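Local atomic coordinates of glycosyl transferase family 9 (Veillonella parvula, PDB entry 3TOV), a protein that probably transfers a sugar, perhaps a heptose, from an activated donor to an acceptor. Residues P98-Y104 with M117-F122. Sequence-based numbering, arbitrary orientation.
Sequences PNERTSY and MSHFLF
Phe122 lays its ring against the first turn of helix 100-109, and its atoms touch Glu100, Ser103 and Tyr104. CB starts toward the helix, and with CG anti to the carbonyl carbon (chi1 -61°) the ring reaches the backbone. On one edge CD2 meets Ser103 CB at 3.5 Å, and CE2 beyond it approaches Glu100 O; on the other, CE1 nears Tyr104 CA. CZ, at the tip, touches Tyr104 CB at 3.5 Å and comes to the edge of the tyrosine ring. One face thus covers the Ser103-Tyr104 peptide, with Ser103 C over the ring centre; a phenylalanine suits this place because its flat ring can lie over the backbone. With only a methyl in place of the ring, as in an alanine here, this peptide would probably lose its cover and a gap would open beside Tyr104 CB.

Ser103 is small enough to let the loop close in. Its OG accepts from His119 N at 2.8 Å in an almost straight bond (175°) and donates to Asn99 O, so one hydroxyl ties loop to helix start. Asn99 itself is the N-cap, its OD1 accepting from Thr102 N. The imidazole of His119 has Glu100 OE2 over one face, 3.5 Å from NE2, with carboxylate and ring planes 44° apart; this is contact without a hydrogen bond. Pro98 CG meets the selenium of selenomethionine Met117 at 4.0 Å, an apolar contact of compact ring with extended chain.

The segments follow neighbouring parallel strands, 92-95 and 113-116, of a Rossmann-like sheet; helix 100-109 makes the crossover between them. Asn95, ending the first, bonds Ser118 OG, while Tyr104 OH reaches Asn78 on helix 70-87.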
loop_
_atom_site.group_PDB
_atom_site.type_symbol
_atom_site.label_atom_id
_atom_site.label_comp_id
_atom_site.label_asym_id
_atom_site.label_seq_id
_atom_site.Cartn_x
_atom_site.Cartn_y
_atom_site.Cartn_z
ATOM N N PRO A 98 13.970 8.629 6.493
ATOM C CA PRO A 98 14.928 9.725 6.685
ATOM C C PRO A 98 14.416 10.994 7.360
ATOM O O PRO A 98 15.070 12.026 7.206
ATOM C CB PRO A 98 15.388 10.044 5.262
ATOM C CG PRO A 98 14.312 9.506 4.383
ATOM C CD PRO A 98 13.758 8.317 5.071
ATOM N N ASN A 99 13.308 10.942 8.094
ATOM C CA ASN A 99 12.949 12.081 8.941
ATOM C C ASN A 99 13.731 11.997 10.251
ATOM O O ASN A 99 14.207 10.930 10.617
ATOM C CB ASN A 99 11.462 12.086 9.240
ATOM C CG ASN A 99 11.059 10.935 10.138
ATOM O OD1 ASN A 99 11.651 9.853 10.075
ATOM N ND2 ASN A 99 10.064 11.165 10.992
ATOM N N GLU A 100 13.849 13.113 10.961
ATOM C CA GLU A 100 14.617 13.152 12.202
ATOM C C GLU A 100 14.167 12.164 13.280
ATOM O O GLU A 100 14.991 11.518 13.930
ATOM C CB GLU A 100 14.609 14.555 12.776
ATOM C CG GLU A 100 13.311 15.252 12.565
ATOM C CD GLU A 100 13.366 16.192 11.388
ATOM O OE1 GLU A 100 12.810 15.845 10.320
ATOM O OE2 GLU A 100 13.960 17.284 11.539
ATOM N N ARG A 101 12.867 12.046 13.492
ATOM C CA ARG A 101 12.408 11.119 14.514
ATOM C C ARG A 101 12.875 9.678 14.287
ATOM O O ARG A 101 13.436 9.055 15.184
ATOM C CB ARG A 101 10.900 11.203 14.680
ATOM C CG ARG A 101 10.523 12.106 15.828
ATOM C CD ARG A 101 9.096 12.590 15.741
ATOM N NE ARG A 101 8.637 13.067 17.041
ATOM C CZ ARG A 101 8.960 14.241 17.577
ATOM N NH1 ARG A 101 8.486 14.563 18.770
ATOM N NH2 ARG A 101 9.753 15.089 16.932
ATOM N N THR A 102 12.661 9.138 13.097
ATOM C CA THR A 102 13.099 7.774 12.864
ATOM C C THR A 102 14.607 7.713 12.767
ATOM O O THR A 102 15.230 6.730 13.161
ATOM C CB THR A 102 12.496 7.176 11.612
ATOM O OG1 THR A 102 11.078 7.098 11.772
ATOM C CG2 THR A 102 13.037 5.780 11.409
ATOM N N SER A 103 15.204 8.767 12.237
ATOM C CA SER A 103 16.647 8.801 12.146
ATOM C C SER A 103 17.173 8.738 13.567
ATOM O O SER A 103 18.057 7.954 13.880
ATOM C CB SER A 103 17.116 10.064 11.426
ATOM O OG SER A 103 16.621 10.098 10.099
ATOM N N TYR A 104 16.600 9.547 14.442
ATOM C CA TYR A 104 16.953 9.468 15.839
ATOM C C TYR A 104 16.925 8.025 16.329
ATOM O O TYR A 104 17.900 7.517 16.875
ATOM C CB TYR A 104 15.988 10.307 16.671
ATOM C CG TYR A 104 16.182 10.131 18.149
ATOM C CD1 TYR A 104 17.131 10.871 18.832
ATOM C CD2 TYR A 104 15.427 9.210 18.856
ATOM C CE1 TYR A 104 17.311 10.710 20.184
ATOM C CE2 TYR A 104 15.601 9.037 20.207
ATOM C CZ TYR A 104 16.544 9.788 20.870
ATOM O OH TYR A 104 16.731 9.609 22.218
HETATM N N MSE A 117 19.160 5.419 4.837
HETATM C CA MSE A 117 19.191 6.850 4.645
HETATM C C MSE A 117 18.586 7.496 5.868
HETATM O O MSE A 117 17.539 7.063 6.343
HETATM C CB MSE A 117 18.386 7.237 3.407
HETATM C CG MSE A 117 18.621 8.663 3.004
HETATM SE SE MSE A 117 17.308 9.385 1.794
HETATM C CE MSE A 117 17.958 11.218 1.790
ATOM N N SER A 118 19.247 8.523 6.381
ATOM C CA SER A 118 18.753 9.230 7.552
ATOM C C SER A 118 18.858 10.737 7.369
ATOM O O SER A 118 19.552 11.219 6.465
ATOM C CB SER A 118 19.502 8.786 8.814
ATOM O OG SER A 118 19.143 7.458 9.172
ATOM N N HIS A 119 18.149 11.470 8.224
ATOM C CA HIS A 119 18.210 12.920 8.231
ATOM C C HIS A 119 19.676 13.361 8.366
ATOM O O HIS A 119 20.483 12.706 9.038
ATOM C CB HIS A 119 17.353 13.449 9.374
ATOM C CG HIS A 119 17.005 14.900 9.261
ATOM N ND1 HIS A 119 17.705 15.889 9.926
ATOM C CD2 HIS A 119 16.017 15.528 8.581
ATOM C CE1 HIS A 119 17.169 17.064 9.649
ATOM N NE2 HIS A 119 16.144 16.874 8.833
ATOM N N PHE A 120 20.026 14.454 7.697
ATOM C CA PHE A 120 21.415 14.886 7.630
ATOM C C PHE A 120 21.973 15.234 9.009
ATOM O O PHE A 120 23.195 15.312 9.217
ATOM C CB PHE A 120 21.555 16.082 6.687
ATOM C CG PHE A 120 20.954 17.347 7.221
ATOM C CD1 PHE A 120 21.701 18.201 8.025
ATOM C CD2 PHE A 120 19.641 17.689 6.923
ATOM C CE1 PHE A 120 21.144 19.370 8.514
ATOM C CE2 PHE A 120 19.085 18.860 7.408
ATOM C CZ PHE A 120 19.825 19.697 8.204
ATOM N N LEU A 121 21.073 15.443 9.958
ATOM C CA LEU A 121 21.496 15.717 11.312
ATOM C C LEU A 121 22.127 14.492 11.983
ATOM O O LEU A 121 22.990 14.640 12.836
ATOM C CB LEU A 121 20.342 16.271 12.124
ATOM C CG LEU A 121 20.460 17.772 12.354
ATOM C CD1 LEU A 121 19.358 18.244 13.275
ATOM C CD2 LEU A 121 21.813 18.126 12.944
ATOM N N PHE A 122 21.715 13.291 11.585
ATOM C CA PHE A 122 22.339 12.063 12.074
ATOM C C PHE A 122 23.349 11.438 11.107
ATOM O O PHE A 122 23.993 10.433 11.440
ATOM C CB PHE A 122 21.275 11.026 12.404
ATOM C CG PHE A 122 20.330 11.459 13.480
ATOM C CD1 PHE A 122 20.557 11.117 14.792
ATOM C CD2 PHE A 122 19.210 12.214 13.174
ATOM C CE1 PHE A 122 19.693 11.515 15.769
ATOM C CE2 PHE A 122 18.338 12.612 14.155
ATOM C CZ PHE A 122 18.581 12.264 15.449
#